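Local structure of malate oxidoreductase (Thermotoga maritima, 1VL6) at residues A[164-175]-A[324-334]; A[218-229]-A[249-260]. The protein probably catalyses the NAD-dependent oxidative decarboxylation of malate to pyruvate and carbon dioxide, the reaction of malic enzymes. All coordinates share one frame; numbering follows the deposited sequence.

Overall arrangement
Both contacts belong to the NAD-binding part of the enzyme, contact 1 where strand 163-165 leads into it, yet they occupy very different places in the fold. Contact 1 (164-175 with 324-334) has its centre about 3 Å from the centre of the chain and is buried, whereas contact 2 (218-229 with 249-260) is centred about 24 Å from it and is partly exposed. Their centres are 26 Å apart and their nearest atoms about 10 Å, with no touch between them. Along the sequence, contact 2 falls wholly within the span that separates the two segments of contact 1. Thr171 of contact 1 and Val222 of contact 2 each lie near a glycine-rich Rossmann-type pattern, Gly199, Gly201 and Gly204, which probably belongs to the dinucleotide site.

Contact 1: residues A[164-175]-A[324-334]; sequences FHDDQQGTAVVV and VNNLLAFPGIM
With CG anti to the backbone N (chi1 -180°), the ring of Phe164 reaches across to Phe330 and Ile333. Ile333 CG2 lies over one ring face, and Ile333 CD1 meets Phe164 CE1 at 3.8 Å. Obliquely to the ring, Phe330 CB comes to 3.6 Å from Phe164 CE2, the two side chains crossing at about a right angle. SE of Met334, a selenomethionine, also approaches obliquely, 5.4 Å from the centroid of the Phe164 ring, in a Met-aromatic contact. A large flat residue suits Phe164's place, where the ring packs on Ile333 and Phe330, and SE of Met334 lies against CB.

Val174 fills the next layer by splitting its methyls. CG1, anti to the backbone N (chi1 -176°), packs on Val324 CG1 at 3.7 Å, while Val174 CG2 meets Ala329 CB at 3.7 Å. The small side chain of Ala329 suits this position, since Val173 CG1 approaches the same methyl. Gly170, lacking a side chain, leaves room for the amide of Asn326 beside the helix.

The polar margin is formed by Asn326, whose OD1 lies 3.0 Å from Thr171 OG1; Asp167 O competes for the same hydroxyl proton. The Asp166 carboxylate and the Asn326 amide are only 20° apart in plane. Asp166 has its strongest partner in Lys99, which bridges to OD1, while its OD2 stands beside CD2 of Phe330. Lys99 also makes a cation-pi contact with Phe330, so one lysine serves both residues.

Helix 89-107 packs on Phe330 and Met334, and Thr171 and Ala172 touch helix 202-214. The start of helix 166-186, directly after edge strand 163-165 of the parallel sheet, packs on the start of helix 330-340, joining that sheet to the Rossmann-type NAD-binding part, as in malic enzymes.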
loop_
_atom_site.group_PDB
_atom_site.type_symbol
_atom_site.label_atom_id
_atom_site.label_comp_id
_atom_site.label_asym_id
_atom_site.label_seq_id
_atom_site.Cartn_x
_atom_site.Cartn_y
_atom_site.Cartn_z
ATOM N N PHE A 164 -15.050 -10.017 -20.519
ATOM C CA PHE A 164 -15.221 -8.754 -21.197
ATOM C C PHE A 164 -13.990 -8.563 -22.065
ATOM O O PHE A 164 -12.883 -8.805 -21.582
ATOM C CB PHE A 164 -15.250 -7.668 -20.133
ATOM C CG PHE A 164 -15.433 -6.263 -20.656
ATOM C CD1 PHE A 164 -16.653 -5.849 -21.189
ATOM C CD2 PHE A 164 -14.418 -5.338 -20.555
ATOM C CE1 PHE A 164 -16.826 -4.549 -21.641
ATOM C CE2 PHE A 164 -14.583 -4.016 -21.002
ATOM C CZ PHE A 164 -15.792 -3.627 -21.547
ATOM N N HIS A 165 -14.170 -8.147 -23.322
ATOM C CA HIS A 165 -13.041 -7.713 -24.192
ATOM C C HIS A 165 -13.195 -6.244 -24.588
ATOM O O HIS A 165 -14.101 -5.897 -25.357
ATOM C CB HIS A 165 -12.969 -8.585 -25.439
ATOM C CG HIS A 165 -11.826 -8.271 -26.344
ATOM N ND1 HIS A 165 -11.806 -8.670 -27.660
ATOM C CD2 HIS A 165 -10.668 -7.605 -26.138
ATOM C CE1 HIS A 165 -10.678 -8.271 -28.223
ATOM N NE2 HIS A 165 -9.973 -7.609 -27.325
ATOM N N ASP A 166 -12.348 -5.387 -24.032
ATOM C CA ASP A 166 -12.421 -3.953 -24.300
ATOM C C ASP A 166 -12.674 -3.539 -25.712
ATOM O O ASP A 166 -13.589 -2.786 -25.988
ATOM C CB ASP A 166 -11.106 -3.269 -23.990
ATOM C CG ASP A 166 -11.010 -2.898 -22.609
ATOM O OD1 ASP A 166 -10.633 -3.750 -21.778
ATOM O OD2 ASP A 166 -11.378 -1.736 -22.307
ATOM N N ASP A 167 -11.771 -3.951 -26.582
ATOM C CA ASP A 167 -11.743 -3.451 -27.945
ATOM C C ASP A 167 -13.014 -3.757 -28.681
ATOM O O ASP A 167 -13.355 -3.077 -29.635
ATOM C CB ASP A 167 -10.559 -4.065 -28.693
ATOM C CG ASP A 167 -9.225 -3.671 -28.056
ATOM O OD1 ASP A 167 -8.933 -2.461 -28.304
ATOM O OD2 ASP A 167 -8.515 -4.424 -27.260
ATOM N N GLN A 168 -13.720 -4.774 -28.230
ATOM C CA GLN A 168 -15.010 -5.125 -28.761
ATOM C C GLN A 168 -16.094 -4.400 -28.005
ATOM O O GLN A 168 -16.770 -3.554 -28.579
ATOM C CB GLN A 168 -15.224 -6.650 -28.656
ATOM C CG GLN A 168 -14.294 -7.533 -29.513
ATOM C CD GLN A 168 -14.815 -8.974 -29.643
ATOM O OE1 GLN A 168 -15.933 -9.189 -30.101
ATOM N NE2 GLN A 168 -13.993 -9.945 -29.273
ATOM N N GLN A 169 -16.271 -4.753 -26.729
ATOM C CA GLN A 169 -17.484 -4.346 -25.964
ATOM C C GLN A 169 -17.350 -2.940 -25.377
ATOM O O GLN A 169 -18.302 -2.164 -25.358
ATOM C CB GLN A 169 -17.862 -5.384 -24.863
ATOM C CG GLN A 169 -18.100 -6.796 -25.449
ATOM C CD GLN A 169 -18.011 -7.912 -24.438
ATOM O OE1 GLN A 169 -16.975 -8.083 -23.808
ATOM N NE2 GLN A 169 -19.111 -8.653 -24.246
ATOM N N GLY A 170 -16.165 -2.611 -24.916
ATOM C CA GLY A 170 -15.896 -1.285 -24.387
ATOM C C GLY A 170 -15.969 -0.228 -25.460
ATOM O O GLY A 170 -16.663 0.779 -25.316
ATOM N N THR A 171 -15.284 -0.446 -26.563
ATOM C CA THR A 171 -15.327 0.524 -27.630
ATOM C C THR A 171 -16.722 0.698 -28.103
ATOM O O THR A 171 -17.136 1.813 -28.377
ATOM C CB THR A 171 -14.528 0.075 -28.801
ATOM O OG1 THR A 171 -13.190 -0.181 -28.404
ATOM C CG2 THR A 171 -14.415 1.213 -29.844
ATOM N N ALA A 172 -17.460 -0.401 -28.241
ATOM C CA ALA A 172 -18.837 -0.290 -28.706
ATOM C C ALA A 172 -19.704 0.512 -27.717
ATOM O O ALA A 172 -20.524 1.308 -28.113
ATOM C CB ALA A 172 -19.423 -1.666 -28.935
ATOM N N VAL A 173 -19.494 0.314 -26.423
ATOM C CA VAL A 173 -20.284 1.045 -25.416
ATOM C C VAL A 173 -20.028 2.549 -25.496
ATOM O O VAL A 173 -20.965 3.341 -25.585
ATOM C CB VAL A 173 -20.001 0.533 -24.009
ATOM C CG1 VAL A 173 -20.544 1.472 -22.938
ATOM C CG2 VAL A 173 -20.618 -0.820 -23.853
ATOM N N VAL A 174 -18.766 2.931 -25.507
ATOM C CA VAL A 174 -18.440 4.328 -25.524
ATOM C C VAL A 174 -18.811 4.975 -26.860
ATOM O O VAL A 174 -19.329 6.086 -26.886
ATOM C CB VAL A 174 -16.962 4.547 -25.217
ATOM C CG1 VAL A 174 -16.653 6.003 -25.146
ATOM C CG2 VAL A 174 -16.636 3.952 -23.896
ATOM N N VAL A 175 -18.584 4.295 -27.968
ATOM C CA VAL A 175 -18.951 4.866 -29.280
ATOM C C VAL A 175 -20.468 5.101 -29.323
ATOM O O VAL A 175 -20.926 6.130 -29.769
ATOM C CB VAL A 175 -18.556 3.930 -30.389
ATOM C CG1 VAL A 175 -19.186 4.330 -31.720
ATOM C CG2 VAL A 175 -17.010 3.843 -30.519
ATOM N N VAL A 324 -13.356 9.616 -27.475
ATOM C CA VAL A 324 -14.076 8.363 -27.286
ATOM C C VAL A 324 -13.086 7.320 -26.783
ATOM O O VAL A 324 -12.277 6.843 -27.519
ATOM C CB VAL A 324 -14.645 7.936 -28.627
ATOM C CG1 VAL A 324 -15.398 6.587 -28.541
ATOM C CG2 VAL A 324 -15.560 9.059 -29.104
ATOM N N ASN A 325 -13.079 7.039 -25.506
ATOM C CA ASN A 325 -12.110 6.086 -25.003
ATOM C C ASN A 325 -12.654 5.086 -23.979
ATOM O O ASN A 325 -13.484 5.411 -23.154
ATOM C CB ASN A 325 -10.830 6.739 -24.513
ATOM C CG ASN A 325 -10.918 7.148 -23.133
ATOM O OD1 ASN A 325 -11.860 7.810 -22.800
ATOM N ND2 ASN A 325 -9.955 6.752 -22.296
ATOM N N ASN A 326 -12.231 3.845 -24.191
ATOM C CA ASN A 326 -12.625 2.649 -23.458
ATOM C C ASN A 326 -12.629 2.823 -21.967
ATOM O O ASN A 326 -13.415 2.183 -21.289
ATOM C CB ASN A 326 -11.615 1.540 -23.821
ATOM C CG ASN A 326 -11.904 0.947 -25.174
ATOM O OD1 ASN A 326 -12.675 1.514 -25.946
ATOM N ND2 ASN A 326 -11.367 -0.218 -25.441
ATOM N N LEU A 327 -11.767 3.715 -21.482
ATOM C CA LEU A 327 -11.609 3.950 -20.066
ATOM C C LEU A 327 -12.871 4.421 -19.395
ATOM O O LEU A 327 -13.050 4.219 -18.196
ATOM C CB LEU A 327 -10.476 4.938 -19.794
ATOM C CG LEU A 327 -10.174 5.229 -18.326
ATOM C CD1 LEU A 327 -9.851 3.994 -17.538
ATOM C CD2 LEU A 327 -9.021 6.246 -18.257
ATOM N N LEU A 328 -13.750 5.066 -20.127
ATOM C CA LEU A 328 -15.013 5.468 -19.528
ATOM C C LEU A 328 -15.886 4.284 -19.205
ATOM O O LEU A 328 -16.814 4.410 -18.383
ATOM C CB LEU A 328 -15.788 6.376 -20.467
ATOM C CG LEU A 328 -15.169 7.729 -20.762
ATOM C CD1 LEU A 328 -15.807 8.347 -21.985
ATOM C CD2 LEU A 328 -15.358 8.611 -19.580
ATOM N N ALA A 329 -15.614 3.135 -19.836
ATOM C CA ALA A 329 -16.540 1.979 -19.762
ATOM C C ALA A 329 -16.050 0.845 -18.889
ATOM O O ALA A 329 -16.793 0.356 -18.033
ATOM C CB ALA A 329 -16.813 1.453 -21.142
ATOM N N PHE A 330 -14.816 0.392 -19.106
ATOM C CA PHE A 330 -14.381 -0.859 -18.459
ATOM C C PHE A 330 -14.343 -0.849 -16.916
ATOM O O PHE A 330 -14.668 -1.833 -16.304
ATOM C CB PHE A 330 -13.094 -1.411 -19.074
ATOM C CG PHE A 330 -11.840 -0.653 -18.752
ATOM C CD1 PHE A 330 -11.255 -0.727 -17.481
ATOM C CD2 PHE A 330 -11.180 0.057 -19.751
ATOM C CE1 PHE A 330 -10.067 -0.053 -17.206
ATOM C CE2 PHE A 330 -10.004 0.750 -19.483
ATOM C CZ PHE A 330 -9.446 0.701 -18.219
ATOM N N PRO A 331 -13.974 0.237 -16.257
ATOM C CA PRO A 331 -13.913 0.154 -14.822
ATOM C C PRO A 331 -15.282 -0.160 -14.222
ATOM O O PRO A 331 -15.414 -1.077 -13.387
ATOM C CB PRO A 331 -13.366 1.516 -14.409
ATOM C CG PRO A 331 -12.652 1.985 -15.644
ATOM C CD PRO A 331 -13.519 1.544 -16.748
ATOM N N GLY A 332 -16.298 0.573 -14.646
ATOM C CA GLY A 332 -17.638 0.395 -14.079
ATOM C C GLY A 332 -18.230 -0.921 -14.480
ATOM O O GLY A 332 -18.843 -1.590 -13.670
ATOM N N ILE A 333 -18.056 -1.287 -15.741
ATOM C CA ILE A 333 -18.634 -2.509 -16.254
ATOM C C ILE A 333 -18.082 -3.705 -15.518
ATOM O O ILE A 333 -18.821 -4.576 -15.071
ATOM C CB ILE A 333 -18.280 -2.674 -17.701
ATOM C CG1 ILE A 333 -19.011 -1.609 -18.544
ATOM C CG2 ILE A 333 -18.624 -4.104 -18.121
ATOM C CD1 ILE A 333 -18.961 -1.830 -20.052
HETATM N N MSE A 334 -16.764 -3.749 -15.403
HETATM C CA MSE A 334 -16.095 -4.858 -14.773
HETATM C C MSE A 334 -16.434 -4.949 -13.312
HETATM O O MSE A 334 -16.616 -6.053 -12.766
HETATM C CB MSE A 334 -14.601 -4.694 -14.929
HETATM C CG MSE A 334 -13.819 -5.992 -14.858
HETATM SE SE MSE A 334 -14.096 -7.181 -16.452
HETATM C CE MSE A 334 -14.273 -8.667 -15.483
#

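Contact 2: residues A[218-229]-A[249-260]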
loop_
_atom_site.group_PDB
_atom_site.type_symbol
_atom_site.label_atom_id
_atom_site.label_comp_id
_atom_site.label_asym_id
_atom_site.label_seq_id
_atom_site.Cartn_x
_atom_site.Cartn_y
_atom_site.Cartn_z
ATOM N N ASN A 218 -30.099 2.494 -41.374
ATOM C CA ASN A 218 -29.149 2.566 -42.451
ATOM C C ASN A 218 -27.682 2.612 -41.990
ATOM O O ASN A 218 -27.034 3.642 -42.004
ATOM C CB ASN A 218 -29.481 3.749 -43.337
ATOM C CG ASN A 218 -28.771 3.663 -44.647
ATOM O OD1 ASN A 218 -28.021 2.700 -44.888
ATOM N ND2 ASN A 218 -28.991 4.647 -45.508
ATOM N N VAL A 219 -27.163 1.467 -41.601
ATOM C CA VAL A 219 -25.747 1.352 -41.275
ATOM C C VAL A 219 -25.030 0.824 -42.500
ATOM O O VAL A 219 -25.455 -0.157 -43.094
ATOM C CB VAL A 219 -25.487 0.380 -40.141
ATOM C CG1 VAL A 219 -24.001 0.296 -39.837
ATOM C CG2 VAL A 219 -26.265 0.784 -38.880
ATOM N N VAL A 220 -23.950 1.494 -42.875
ATOM C CA VAL A 220 -23.160 1.087 -44.020
ATOM C C VAL A 220 -21.756 0.763 -43.539
ATOM O O VAL A 220 -21.058 1.647 -43.052
ATOM C CB VAL A 220 -23.139 2.193 -45.075
ATOM C CG1 VAL A 220 -22.325 1.771 -46.283
ATOM C CG2 VAL A 220 -24.567 2.528 -45.507
ATOM N N ALA A 221 -21.387 -0.502 -43.661
ATOM C CA ALA A 221 -20.104 -1.018 -43.226
ATOM C C ALA A 221 -19.084 -0.964 -44.367
ATOM O O ALA A 221 -19.397 -1.289 -45.530
ATOM C CB ALA A 221 -20.264 -2.446 -42.798
ATOM N N VAL A 222 -17.854 -0.584 -44.037
ATOM C CA VAL A 222 -16.806 -0.440 -45.050
ATOM C C VAL A 222 -15.498 -0.960 -44.475
ATOM O O VAL A 222 -15.205 -0.741 -43.304
ATOM C CB VAL A 222 -16.654 1.037 -45.466
ATOM C CG1 VAL A 222 -15.973 1.161 -46.795
ATOM C CG2 VAL A 222 -18.011 1.717 -45.513
ATOM N N ASP A 223 -14.730 -1.654 -45.297
ATOM C CA ASP A 223 -13.418 -2.125 -44.915
ATOM C C ASP A 223 -12.511 -1.967 -46.163
ATOM O O ASP A 223 -12.838 -1.218 -47.082
ATOM C CB ASP A 223 -13.528 -3.562 -44.410
ATOM C CG ASP A 223 -12.421 -3.930 -43.443
ATOM O OD1 ASP A 223 -11.273 -4.178 -43.935
ATOM O OD2 ASP A 223 -12.618 -4.014 -42.186
ATOM N N ARG A 224 -11.376 -2.644 -46.179
ATOM C CA ARG A 224 -10.289 -2.336 -47.089
ATOM C C ARG A 224 -10.604 -2.508 -48.542
ATOM O O ARG A 224 -9.986 -1.882 -49.364
ATOM C CB ARG A 224 -9.078 -3.255 -46.778
ATOM C CG ARG A 224 -8.377 -2.938 -45.482
ATOM C CD ARG A 224 -7.866 -1.482 -45.374
ATOM N NE ARG A 224 -6.744 -1.235 -46.293
ATOM C CZ ARG A 224 -5.489 -1.618 -46.061
ATOM N NH1 ARG A 224 -5.184 -2.266 -44.928
ATOM N NH2 ARG A 224 -4.539 -1.353 -46.957
ATOM N N LYS A 225 -11.516 -3.407 -48.860
ATOM C CA LYS A 225 -11.887 -3.672 -50.260
ATOM C C LYS A 225 -13.225 -2.997 -50.596
ATOM O O LYS A 225 -13.866 -3.342 -51.556
ATOM C CB LYS A 225 -11.933 -5.189 -50.533
ATOM C CG LYS A 225 -10.523 -5.886 -50.565
ATOM C CD LYS A 225 -10.016 -6.318 -51.970
ATOM N N GLY A 226 -13.674 -2.057 -49.783
ATOM C CA GLY A 226 -14.918 -1.339 -50.073
ATOM C C GLY A 226 -16.102 -1.629 -49.149
ATOM O O GLY A 226 -15.964 -2.239 -48.077
ATOM N N ILE A 227 -17.261 -1.123 -49.559
ATOM C CA ILE A 227 -18.512 -1.348 -48.849
ATOM C C ILE A 227 -18.868 -2.844 -48.806
ATOM O O ILE A 227 -18.813 -3.535 -49.839
ATOM C CB ILE A 227 -19.686 -0.619 -49.551
ATOM C CG1 ILE A 227 -19.548 0.905 -49.455
ATOM C CG2 ILE A 227 -21.009 -1.008 -48.896
ATOM C CD1 ILE A 227 -20.516 1.689 -50.396
ATOM N N LEU A 228 -19.263 -3.319 -47.626
ATOM C CA LEU A 228 -19.626 -4.728 -47.445
ATOM C C LEU A 228 -21.006 -5.000 -48.001
ATOM O O LEU A 228 -22.008 -4.405 -47.580
ATOM C CB LEU A 228 -19.578 -5.177 -45.980
ATOM C CG LEU A 228 -18.194 -5.472 -45.431
ATOM C CD1 LEU A 228 -17.319 -4.210 -45.412
ATOM C CD2 LEU A 228 -18.336 -6.031 -44.043
ATOM N N ASN A 229 -21.037 -5.896 -48.973
ATOM C CA ASN A 229 -22.211 -6.156 -49.743
ATOM C C ASN A 229 -22.115 -7.628 -50.224
ATOM O O ASN A 229 -21.245 -7.949 -51.060
ATOM C CB ASN A 229 -22.168 -5.133 -50.888
ATOM C CG ASN A 229 -23.348 -5.208 -51.806
ATOM O OD1 ASN A 229 -23.742 -6.290 -52.277
ATOM N ND2 ASN A 229 -23.905 -4.045 -52.119
ATOM N N ASN A 249 -26.589 -2.087 -44.878
ATOM C CA ASN A 249 -26.706 -1.543 -46.214
ATOM C C ASN A 249 -28.034 -1.813 -46.901
ATOM O O ASN A 249 -28.088 -2.468 -47.951
ATOM C CB ASN A 249 -25.542 -2.042 -47.025
ATOM C CG ASN A 249 -25.404 -1.321 -48.306
ATOM O OD1 ASN A 249 -25.937 -0.207 -48.487
ATOM N ND2 ASN A 249 -24.675 -1.926 -49.219
ATOM N N PRO A 250 -29.109 -1.305 -46.315
ATOM C CA PRO A 250 -30.465 -1.507 -46.854
ATOM C C PRO A 250 -30.680 -1.004 -48.274
ATOM O O PRO A 250 -31.383 -1.685 -49.049
ATOM C CB PRO A 250 -31.364 -0.735 -45.888
ATOM C CG PRO A 250 -30.438 0.109 -45.044
ATOM C CD PRO A 250 -29.124 -0.547 -45.061
ATOM N N GLU A 251 -30.086 0.149 -48.592
ATOM C CA GLU A 251 -30.099 0.710 -49.948
ATOM C C GLU A 251 -29.263 -0.102 -50.927
ATOM O O GLU A 251 -29.301 0.168 -52.129
ATOM C CB GLU A 251 -29.572 2.158 -49.993
ATOM C CG GLU A 251 -30.469 3.204 -49.356
ATOM C CD GLU A 251 -29.740 4.508 -49.030
ATOM O OE1 GLU A 251 -28.510 4.488 -48.770
ATOM O OE2 GLU A 251 -30.402 5.574 -48.978
ATOM N N ARG A 252 -28.528 -1.104 -50.434
ATOM C CA ARG A 252 -27.740 -1.995 -51.308
ATOM C C ARG A 252 -26.715 -1.210 -52.131
ATOM O O ARG A 252 -26.497 -1.465 -53.281
ATOM C CB ARG A 252 -28.669 -2.843 -52.168
ATOM C CG ARG A 252 -29.870 -3.310 -51.390
ATOM C CD ARG A 252 -30.715 -4.327 -52.112
ATOM N NE ARG A 252 -30.347 -5.658 -51.658
ATOM C CZ ARG A 252 -30.189 -6.713 -52.440
ATOM N NH1 ARG A 252 -30.372 -6.628 -53.754
ATOM N NH2 ARG A 252 -29.833 -7.872 -51.900
ATOM N N LEU A 253 -26.086 -0.245 -51.485
ATOM C CA LEU A 253 -24.949 0.488 -52.025
ATOM C C LEU A 253 -23.700 -0.350 -52.276
ATOM O O LEU A 253 -23.434 -1.336 -51.560
ATOM C CB LEU A 253 -24.534 1.543 -51.004
ATOM C CG LEU A 253 -25.562 2.660 -50.779
ATOM C CD1 LEU A 253 -25.032 3.593 -49.734
ATOM C CD2 LEU A 253 -25.837 3.396 -52.084
ATOM N N SER A 254 -22.894 0.112 -53.236
ATOM C CA SER A 254 -21.680 -0.585 -53.627
ATOM C C SER A 254 -20.580 0.366 -54.122
ATOM O O SER A 254 -20.857 1.204 -54.956
ATOM C CB SER A 254 -22.068 -1.589 -54.703
ATOM O OG SER A 254 -20.980 -1.887 -55.540
ATOM N N GLY A 255 -19.341 0.198 -53.652
ATOM C CA GLY A 255 -18.236 1.090 -53.988
ATOM C C GLY A 255 -17.353 1.376 -52.784
ATOM O O GLY A 255 -17.397 0.671 -51.777
ATOM N N ASP A 256 -16.562 2.444 -52.871
ATOM C CA ASP A 256 -15.520 2.746 -51.876
ATOM C C ASP A 256 -16.071 3.618 -50.750
ATOM O O ASP A 256 -17.237 3.979 -50.747
ATOM C CB ASP A 256 -14.275 3.397 -52.550
ATOM C CG ASP A 256 -14.623 4.646 -53.367
ATOM O OD1 ASP A 256 -15.689 5.242 -53.066
ATOM O OD2 ASP A 256 -13.920 5.084 -54.341
ATOM N N LEU A 257 -15.226 3.944 -49.784
ATOM C CA LEU A 257 -15.625 4.822 -48.679
ATOM C C LEU A 257 -16.238 6.132 -49.149
ATOM O O LEU A 257 -17.195 6.649 -48.582
ATOM C CB LEU A 257 -14.425 5.092 -47.780
ATOM C CG LEU A 257 -14.627 5.971 -46.535
ATOM C CD1 LEU A 257 -15.596 5.388 -45.552
ATOM C CD2 LEU A 257 -13.301 6.210 -45.834
ATOM N N GLU A 258 -15.675 6.671 -50.205
ATOM C CA GLU A 258 -16.123 7.959 -50.728
ATOM C C GLU A 258 -17.573 7.911 -51.175
ATOM O O GLU A 258 -18.363 8.770 -50.822
ATOM C CB GLU A 258 -15.216 8.423 -51.861
ATOM C CG GLU A 258 -15.517 9.841 -52.259
ATOM C CD GLU A 258 -14.764 10.282 -53.480
ATOM O OE1 GLU A 258 -13.806 9.585 -53.942
ATOM O OE2 GLU A 258 -15.143 11.343 -53.967
ATOM N N THR A 259 -17.912 6.879 -51.919
ATOM C CA THR A 259 -19.287 6.577 -52.297
ATOM C C THR A 259 -20.228 6.408 -51.076
ATOM O O THR A 259 -21.343 6.956 -51.039
ATOM C CB THR A 259 -19.245 5.278 -53.095
ATOM O OG1 THR A 259 -18.656 5.507 -54.390
ATOM C CG2 THR A 259 -20.630 4.762 -53.385
ATOM N N ALA A 260 -19.762 5.671 -50.073
ATOM C CA ALA A 260 -20.532 5.452 -48.840
ATOM C C ALA A 260 -20.893 6.730 -48.143
ATOM O O ALA A 260 -21.969 6.826 -47.555
ATOM C CB ALA A 260 -19.785 4.554 -47.881
HETATM O O HOH W 1 -27.752 1.562 -47.198
#
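Asn229 and Asn249 turn their amide planes 74° apart and direct both ND2 groups at one acceptor, Leu253 O. ND2 of Asn249 meets it on a lone pair, in the carbonyl plane, at 2.7 Å; ND2 of Asn229, at 2.8 Å, comes from above that plane. OD1 of Asn249 accepts from Leu253 N, just beyond the type I turn 249-252, and its backbone N binds Val219 O. With an alanine in place of Asn249, Leu253 N is likely to lose its side-chain acceptor, Leu253 O one of two donors, and the nearby water an oxygen partner.

Ile227 crosses Asn249 at about a right angle. Its branched chain suits the place: CG2 lies against Leu253 O and Asn249 ND2, CD1 against Ala260 CB (3.9 Å) and Leu253 CB. Ile227 N binds Gly255 O. Asn218 meets Glu251 with amide and carboxylate planes 81° apart, in a weak bond. A water accepts from Glu251 N within bonding distance of Asn218 OD1 and Asn249 OD1, its proton sharing unsettled. Asp256 caps helix 257-261 through Thr259 N.

Val220 and Val222 pack on Ala260, placing that helix against strand 218-223, which pairs with strand 194-198; helix 239-246 packs against Ala221 and Leu228, and helix 278-281 touches Leu257.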